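Local coordinates for protein probable adenylyl-sulfate kinase (Aeropyrum pernix, PDB 2YVU) that probably phosphorylates adenosine 5'-phosphosulfate with ATP, giving 3'-phosphoadenylyl sulfate and ADP in the synthesis of activated sulfate, at residues P95-Q98 and A99-M102; L71-I74 and A75-R79; L134-K137 and A138-E142. One frame throughout, in Å; residues are numbered along the deposited sequence.

Contact 1 (P95-Q98 and A99-M102); sequences PYKQ and ARNM
The first turn of helix 97-109, which starts just beyond Ser-94, the probable phosphoserine position, after Pro-95 and Tyr-96, brings Arg-100 back over the residues that lead into the helix. Tyr-96 is the N-cap, and its carbonyl O accepts Arg-100 N at 3.0 Å. The next two bonds of the helix follow: Asn-101 N to Lys-97 O at 2.7 Å and Met-102 N to Gln-98 O. At the guanidinium of Arg-100, NH1 lies 3.1 Å from Pro-95 O, which sits at the edge of the group. Lys-97 CA sits 3.8 Å above one face, displaced toward its rim, while Lys-97 CG reaches to 3.5 Å from Arg-100 NH2. A bend at chi3 (-54°) folds the arginine chain back toward the cap. Tyr-96 CB packs on Ala-99 CB at 4.1 Å. The amide of Gln-98 passes across Met-102, Gln-98 NE2 coming 4.0 Å from Met-102 CB. Beyond the turn, Arg-100 forms a salt bridge with Glu-116 and donates to the carbonyls of Ser-94 and Glu-154. Replacing Arg-100 with a leucine would probably leave Glu-116 without its charge partner and the Ser-94 carbonyl without this donor. One buried charge, met by a carboxylate and two carbonyls, thus ties the helix start to strand 114-120 and to the loop carrying the probable active-site serine.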
loop_
_atom_site.group_PDB
_atom_site.type_symbol
_atom_site.label_atom_id
_atom_site.label_comp_id
_atom_site.label_asym_id
_atom_site.label_seq_id
_atom_site.Cartn_x
_atom_site.Cartn_y
_atom_site.Cartn_z
ATOM N N PRO A 95 17.745 -4.033 8.116
ATOM C CA PRO A 95 18.784 -4.509 9.031
ATOM C C PRO A 95 18.643 -4.173 10.507
ATOM O O PRO A 95 19.173 -4.895 11.348
ATOM C CB PRO A 95 20.065 -3.929 8.425
ATOM C CG PRO A 95 19.605 -2.638 7.879
ATOM C CD PRO A 95 18.285 -3.001 7.211
ATOM N N TYR A 96 17.908 -3.113 10.821
ATOM C CA TYR A 96 17.750 -2.670 12.207
ATOM C C TYR A 96 16.554 -3.253 12.966
ATOM O O TYR A 96 15.411 -3.172 12.514
ATOM C CB TYR A 96 17.684 -1.137 12.233
ATOM C CG TYR A 96 18.946 -0.472 11.722
ATOM C CD1 TYR A 96 20.089 -0.409 12.514
ATOM C CD2 TYR A 96 19.003 0.075 10.440
ATOM C CE1 TYR A 96 21.266 0.187 12.049
ATOM C CE2 TYR A 96 20.175 0.672 9.963
ATOM C CZ TYR A 96 21.303 0.722 10.778
ATOM O OH TYR A 96 22.468 1.307 10.321
ATOM N N LYS A 97 16.833 -3.846 14.120
ATOM C CA LYS A 97 15.804 -4.435 14.961
ATOM C C LYS A 97 14.684 -3.453 15.274
ATOM O O LYS A 97 13.512 -3.784 15.148
ATOM C CB LYS A 97 16.419 -4.936 16.279
ATOM C CG LYS A 97 17.295 -6.168 16.117
ATOM C CD LYS A 97 17.871 -6.633 17.436
ATOM C CE LYS A 97 18.758 -5.564 18.055
ATOM N NZ LYS A 97 19.294 -6.014 19.361
ATOM N N GLN A 98 15.055 -2.251 15.700
ATOM C CA GLN A 98 14.087 -1.227 16.047
ATOM C C GLN A 98 13.122 -0.997 14.905
ATOM O O GLN A 98 11.905 -0.920 15.106
ATOM C CB GLN A 98 14.813 0.080 16.389
ATOM C CG GLN A 98 13.901 1.291 16.688
ATOM C CD GLN A 98 13.353 1.974 15.425
ATOM O OE1 GLN A 98 14.078 2.186 14.447
ATOM N NE2 GLN A 98 12.071 2.339 15.457
ATOM N N ALA A 99 13.672 -0.890 13.700
ATOM C CA ALA A 99 12.859 -0.667 12.514
ATOM C C ALA A 99 11.891 -1.826 12.316
ATOM O O ALA A 99 10.712 -1.620 12.060
ATOM C CB ALA A 99 13.767 -0.504 11.291
ATOM N N ARG A 100 12.393 -3.047 12.447
ATOM C CA ARG A 100 11.553 -4.225 12.296
ATOM C C ARG A 100 10.523 -4.340 13.435
ATOM O O ARG A 100 9.424 -4.849 13.227
ATOM C CB ARG A 100 12.420 -5.495 12.224
ATOM C CG ARG A 100 13.326 -5.543 10.983
ATOM C CD ARG A 100 13.813 -6.961 10.678
ATOM N NE ARG A 100 14.456 -7.573 11.836
ATOM C CZ ARG A 100 15.722 -7.379 12.195
ATOM N NH1 ARG A 100 16.521 -6.585 11.477
ATOM N NH2 ARG A 100 16.183 -7.967 13.291
ATOM N N ASN A 101 10.866 -3.860 14.630
ATOM C CA ASN A 101 9.929 -3.904 15.758
ATOM C C ASN A 101 8.776 -2.930 15.516
ATOM O O ASN A 101 7.633 -3.196 15.873
ATOM C CB ASN A 101 10.655 -3.558 17.067
ATOM C CG ASN A 101 11.667 -4.622 17.462
ATOM O OD1 ASN A 101 12.398 -4.460 18.442
ATOM N ND2 ASN A 101 11.715 -5.724 16.695
ATOM N N MET A 102 9.096 -1.800 14.908
ATOM C CA MET A 102 8.103 -0.788 14.559
ATOM C C MET A 102 7.141 -1.371 13.493
ATOM O O MET A 102 5.932 -1.145 13.532
ATOM C CB MET A 102 8.834 0.448 14.035
ATOM C CG MET A 102 7.947 1.548 13.520
ATOM S SD MET A 102 7.496 1.286 11.800
ATOM C CE MET A 102 8.996 1.867 10.946
#

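Contact 2 (L71-I74 and A75-R79); sequences LKRI and AWIAR
Ala-75 N donates to Leu-71 O at 2.9 Å in the middle of helix 64-82, and the backbone bonds continue in i to i+4 steps with Trp-76 N to Lys-72 O, Ile-77 N to Arg-73 O and Ala-78 N to Ile-74 O. Trp-76 N also makes a weak bond to Arg-73 O.

Side chains one turn apart add apolar contacts. Lys-72 runs alongside Trp-76 and points the same way, its CG 4.1 Å from indole CD1; that CD1 also lies 3.3 Å from Lys-72 O, which meets the ring at its edge. Arg-73 and Ile-77 are paired likewise, with CG of the arginine 4.2 Å from CD1 of the isoleucine. Ile-77 CG1 lies anti to the carbonyl carbon (chi1 -64°), which turns CD1 back toward the aliphatic start of Arg-73. The terminal methyls of Ile-74 and Ile-77 approach at 4.4 Å, CD1 to CD1.

Flat groups meet within 75-79: Trp-76 CH2 lies 3.4 Å above the plane of the Arg-79 guanidinium, over its centre, and Arg-79 CD rests over the rim of the indole.

The charged ends have partners outside this turn. Lys-72 forms a salt bridge with Glu-58 of the second subunit, Arg-73 donates to Ser-57, and Arg-79 pairs with Glu-109 and Glu-110. Ile-77 packs on Ile-77 of the second subunit, while Ala-75 touches helix 97-109 and Ile-74 and Ala-78 meet strand 14-19, leaving this helix between the dimer interface and the central sheet.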
loop_
_atom_site.group_PDB
_atom_site.type_symbol
_atom_site.label_atom_id
_atom_site.label_comp_id
_atom_site.label_asym_id
_atom_site.label_seq_id
_atom_site.Cartn_x
_atom_site.Cartn_y
_atom_site.Cartn_z
ATOM N N LEU A 71 9.587 1.711 5.467
ATOM C CA LEU A 71 9.186 0.511 6.179
ATOM C C LEU A 71 7.848 0.674 6.896
ATOM O O LEU A 71 7.035 -0.253 6.939
ATOM C CB LEU A 71 10.286 0.106 7.171
ATOM C CG LEU A 71 11.585 -0.338 6.473
ATOM C CD1 LEU A 71 12.681 -0.608 7.507
ATOM C CD2 LEU A 71 11.327 -1.607 5.637
ATOM N N LYS A 72 7.616 1.845 7.472
ATOM C CA LYS A 72 6.354 2.092 8.151
ATOM C C LYS A 72 5.249 2.043 7.085
ATOM O O LYS A 72 4.151 1.554 7.311
ATOM C CB LYS A 72 6.374 3.471 8.809
ATOM C CG LYS A 72 5.013 3.905 9.340
ATOM C CD LYS A 72 5.097 5.258 10.028
ATOM C CE LYS A 72 3.779 5.600 10.725
ATOM N NZ LYS A 72 3.837 6.940 11.402
ATOM N N ARG A 73 5.562 2.568 5.913
ATOM C CA ARG A 73 4.619 2.583 4.821
ATOM C C ARG A 73 4.292 1.162 4.391
ATOM O O ARG A 73 3.133 0.829 4.162
ATOM C CB ARG A 73 5.210 3.362 3.659
ATOM C CG ARG A 73 4.339 3.377 2.463
ATOM C CD ARG A 73 4.671 4.597 1.671
ATOM N NE ARG A 73 5.998 4.490 1.141
ATOM C CZ ARG A 73 6.886 5.472 1.140
ATOM N NH1 ARG A 73 6.597 6.665 1.653
ATOM N NH2 ARG A 73 8.068 5.243 0.618
ATOM N N ILE A 74 5.320 0.328 4.278
ATOM C CA ILE A 74 5.111 -1.061 3.894
ATOM C C ILE A 74 4.255 -1.767 4.935
ATOM O O ILE A 74 3.381 -2.549 4.593
ATOM C CB ILE A 74 6.448 -1.822 3.759
ATOM C CG1 ILE A 74 7.228 -1.284 2.550
ATOM C CG2 ILE A 74 6.180 -3.318 3.601
ATOM C CD1 ILE A 74 6.419 -1.282 1.248
ATOM N N ALA A 75 4.524 -1.484 6.211
ATOM C CA ALA A 75 3.781 -2.086 7.312
ATOM C C ALA A 75 2.277 -1.763 7.199
ATOM O O ALA A 75 1.412 -2.576 7.491
ATOM C CB ALA A 75 4.325 -1.553 8.631
ATOM N N TRP A 76 1.962 -0.563 6.770
ATOM C CA TRP A 76 0.558 -0.223 6.656
ATOM C C TRP A 76 -0.128 -0.905 5.494
ATOM O O TRP A 76 -1.266 -1.362 5.632
ATOM C CB TRP A 76 0.403 1.275 6.568
ATOM C CG TRP A 76 0.265 1.842 7.941
ATOM C CD1 TRP A 76 1.238 2.420 8.706
ATOM C CD2 TRP A 76 -0.923 1.833 8.736
ATOM N NE1 TRP A 76 0.725 2.776 9.926
ATOM C CE2 TRP A 76 -0.602 2.428 9.971
ATOM C CE3 TRP A 76 -2.231 1.376 8.517
ATOM C CZ2 TRP A 76 -1.546 2.585 10.994
ATOM C CZ3 TRP A 76 -3.175 1.532 9.536
ATOM C CH2 TRP A 76 -2.823 2.134 10.758
ATOM N N ILE A 77 0.574 -0.984 4.361
ATOM C CA ILE A 77 0.047 -1.626 3.164
ATOM C C ILE A 77 -0.166 -3.100 3.501
ATOM O O ILE A 77 -1.173 -3.694 3.135
ATOM C CB ILE A 77 1.038 -1.510 1.994
ATOM C CG1 ILE A 77 1.222 -0.031 1.621
ATOM C CG2 ILE A 77 0.577 -2.363 0.824
ATOM C CD1 ILE A 77 2.322 0.248 0.552
ATOM N N ALA A 78 0.789 -3.679 4.210
ATOM C CA ALA A 78 0.684 -5.082 4.616
ATOM C C ALA A 78 -0.497 -5.281 5.571
ATOM O O ALA A 78 -1.213 -6.253 5.486
ATOM C CB ALA A 78 1.976 -5.524 5.306
ATOM N N ARG A 79 -0.685 -4.345 6.489
ATOM C CA ARG A 79 -1.769 -4.444 7.452
ATOM C C ARG A 79 -3.137 -4.364 6.745
ATOM O O ARG A 79 -4.053 -5.150 7.026
ATOM C CB ARG A 79 -1.594 -3.336 8.499
ATOM C CG ARG A 79 -2.799 -3.058 9.385
ATOM C CD ARG A 79 -2.412 -2.078 10.503
ATOM N NE ARG A 79 -3.554 -1.590 11.278
ATOM C CZ ARG A 79 -3.449 -0.838 12.377
ATOM N NH1 ARG A 79 -2.257 -0.487 12.846
ATOM N NH2 ARG A 79 -4.537 -0.421 13.003
#

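Contact 3 (L134-K137 and A138-E142); sequences LYKK and ALKGE
Helix 131-139 ends here in a Schellman motif, with Gly-141 as the C-prime residue at positive phi (59°), Glu-142 N bonded to Lys-137 O at 2.9 Å and Gly-141 N to Ala-138 O at 3.0 Å. Just before this, Ala-138 N and Leu-139 N keep the helical pattern, donating to Leu-134 O and to Tyr-135 O respectively, the latter at 2.8 Å. The bonding therefore changes from i to i+4 steps to the i+5 bond of Glu-142 and the i+3 bond of Gly-141 that define the motif.

Among the side chains, Glu-142 folds back across Lys-137. Its CG occupies the position between the backbone N and the carbonyl carbon (chi1 59°), which brings it over the end of the helix, 3.6 Å from Lys-137 CA. Lys-137 NZ remains 5.1 Å from Glu-142 OE1, close enough that the opposite charges probably attract, though they are not in contact. The other carboxylate oxygen, Glu-142 OE2, forms a salt bridge with Lys-140 NZ at 2.9 Å, the ammonium approaching from above the carboxylate plane. This brace spans the glycine and joins the two residues flanking it. Leu-139 turns its CG back against Tyr-135 O on the preceding turn.

The turn lies at the surface, its centre about 23 Å from that of the chain. It closes helix 131-139, which follows helix 123-129, and leads into the loop before helix 147-150; the side chain of Lys-137 comes within about 7 Å of that of Pro-22 in the probable ATP site.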
loop_
_atom_site.group_PDB
_atom_site.type_symbol
_atom_site.label_atom_id
_atom_site.label_comp_id
_atom_site.label_asym_id
_atom_site.label_seq_id
_atom_site.Cartn_x
_atom_site.Cartn_y
_atom_site.Cartn_z
ATOM N N LEU A 134 28.728 -7.778 -6.920
ATOM C CA LEU A 134 29.440 -6.823 -6.079
ATOM C C LEU A 134 30.112 -5.805 -6.991
ATOM O O LEU A 134 29.965 -4.608 -6.818
ATOM C CB LEU A 134 30.521 -7.548 -5.275
ATOM C CG LEU A 134 31.206 -6.902 -4.067
ATOM C CD1 LEU A 134 32.618 -7.460 -3.979
ATOM C CD2 LEU A 134 31.262 -5.401 -4.180
ATOM N N TYR A 135 30.856 -6.309 -7.970
ATOM C CA TYR A 135 31.572 -5.461 -8.900
ATOM C C TYR A 135 30.668 -4.514 -9.657
ATOM O O TYR A 135 30.983 -3.334 -9.808
ATOM C CB TYR A 135 32.378 -6.327 -9.878
ATOM C CG TYR A 135 33.747 -6.731 -9.358
ATOM C CD1 TYR A 135 34.897 -6.054 -9.763
ATOM C CD2 TYR A 135 33.893 -7.804 -8.469
ATOM C CE1 TYR A 135 36.173 -6.441 -9.299
ATOM C CE2 TYR A 135 35.147 -8.192 -7.999
ATOM C CZ TYR A 135 36.287 -7.510 -8.416
ATOM O OH TYR A 135 37.531 -7.906 -7.955
ATOM N N LYS A 136 29.524 -5.002 -10.110
ATOM C CA LYS A 136 28.644 -4.136 -10.869
ATOM C C LYS A 136 28.059 -3.002 -10.027
ATOM O O LYS A 136 27.957 -1.875 -10.489
ATOM C CB LYS A 136 27.527 -4.958 -11.527
ATOM C CG LYS A 136 26.584 -4.127 -12.386
ATOM C CD LYS A 136 25.577 -4.998 -13.150
ATOM C CE LYS A 136 26.195 -5.590 -14.410
ATOM N NZ LYS A 136 25.280 -6.521 -15.134
ATOM N N LYS A 137 27.680 -3.277 -8.787
ATOM C CA LYS A 137 27.136 -2.192 -7.980
ATOM C C LYS A 137 28.235 -1.166 -7.673
ATOM O O LYS A 137 27.994 0.043 -7.679
ATOM C CB LYS A 137 26.545 -2.750 -6.690
ATOM C CG LYS A 137 25.412 -3.745 -6.948
ATOM C CD LYS A 137 24.970 -4.454 -5.677
ATOM C CE LYS A 137 24.117 -5.682 -6.007
ATOM N NZ LYS A 137 22.926 -5.363 -6.867
ATOM N N ALA A 138 29.434 -1.654 -7.401
ATOM C CA ALA A 138 30.570 -0.777 -7.100
ATOM C C ALA A 138 30.946 0.092 -8.308
ATOM O O ALA A 138 31.103 1.308 -8.199
ATOM C CB ALA A 138 31.764 -1.616 -6.695
ATOM N N LEU A 139 31.094 -0.542 -9.463
ATOM C CA LEU A 139 31.474 0.177 -10.671
ATOM C C LEU A 139 30.459 1.228 -11.047
ATOM O O LEU A 139 30.830 2.324 -11.463
ATOM C CB LEU A 139 31.704 -0.808 -11.824
ATOM C CG LEU A 139 32.909 -1.686 -11.475
ATOM C CD1 LEU A 139 33.142 -2.764 -12.547
ATOM C CD2 LEU A 139 34.130 -0.799 -11.315
ATOM N N LYS A 140 29.176 0.934 -10.877
ATOM C CA LYS A 140 28.189 1.946 -11.216
ATOM C C LYS A 140 27.790 2.822 -10.045
ATOM O O LYS A 140 26.825 3.583 -10.123
ATOM C CB LYS A 140 26.967 1.314 -11.882
ATOM C CG LYS A 140 26.301 0.198 -11.137
ATOM C CD LYS A 140 25.753 -0.803 -12.150
ATOM C CE LYS A 140 24.884 -0.136 -13.212
ATOM N NZ LYS A 140 23.669 0.500 -12.623
ATOM N N GLY A 141 28.562 2.719 -8.965
ATOM C CA GLY A 141 28.337 3.533 -7.782
ATOM C C GLY A 141 27.000 3.435 -7.072
ATOM O O GLY A 141 26.616 4.350 -6.345
ATOM N N GLU A 142 26.284 2.337 -7.270
ATOM C CA GLU A 142 25.005 2.174 -6.611
ATOM C C GLU A 142 25.191 1.353 -5.354
ATOM O O GLU A 142 24.558 0.328 -5.161
ATOM C CB GLU A 142 23.987 1.521 -7.554
ATOM C CG GLU A 142 24.351 0.156 -8.097
ATOM C CD GLU A 142 23.557 -0.192 -9.361
ATOM O OE1 GLU A 142 23.727 -1.307 -9.899
ATOM O OE2 GLU A 142 22.765 0.658 -9.825
#

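Along the chain the three contacts come in series, with neither nesting nor crossing, and each closes only a local turn. Contact 2 comes first, midway along helix 64-82; strand 87-91 follows in the parallel sheet, and contact 1 then opens helix 97-109. These two touch, Ala-99 CB packing on Leu-71 CD1 and Met-102 CE on the Lys-72 backbone N, so that the two helices are joined beside the loop of the presumed phosphoserine. After strand 114-120 and helix 123-129 the chain reaches contact 3, which terminates helix 131-139. It stands apart, its nearest atoms about 14 Å from contact 1 and about 17 Å from contact 2.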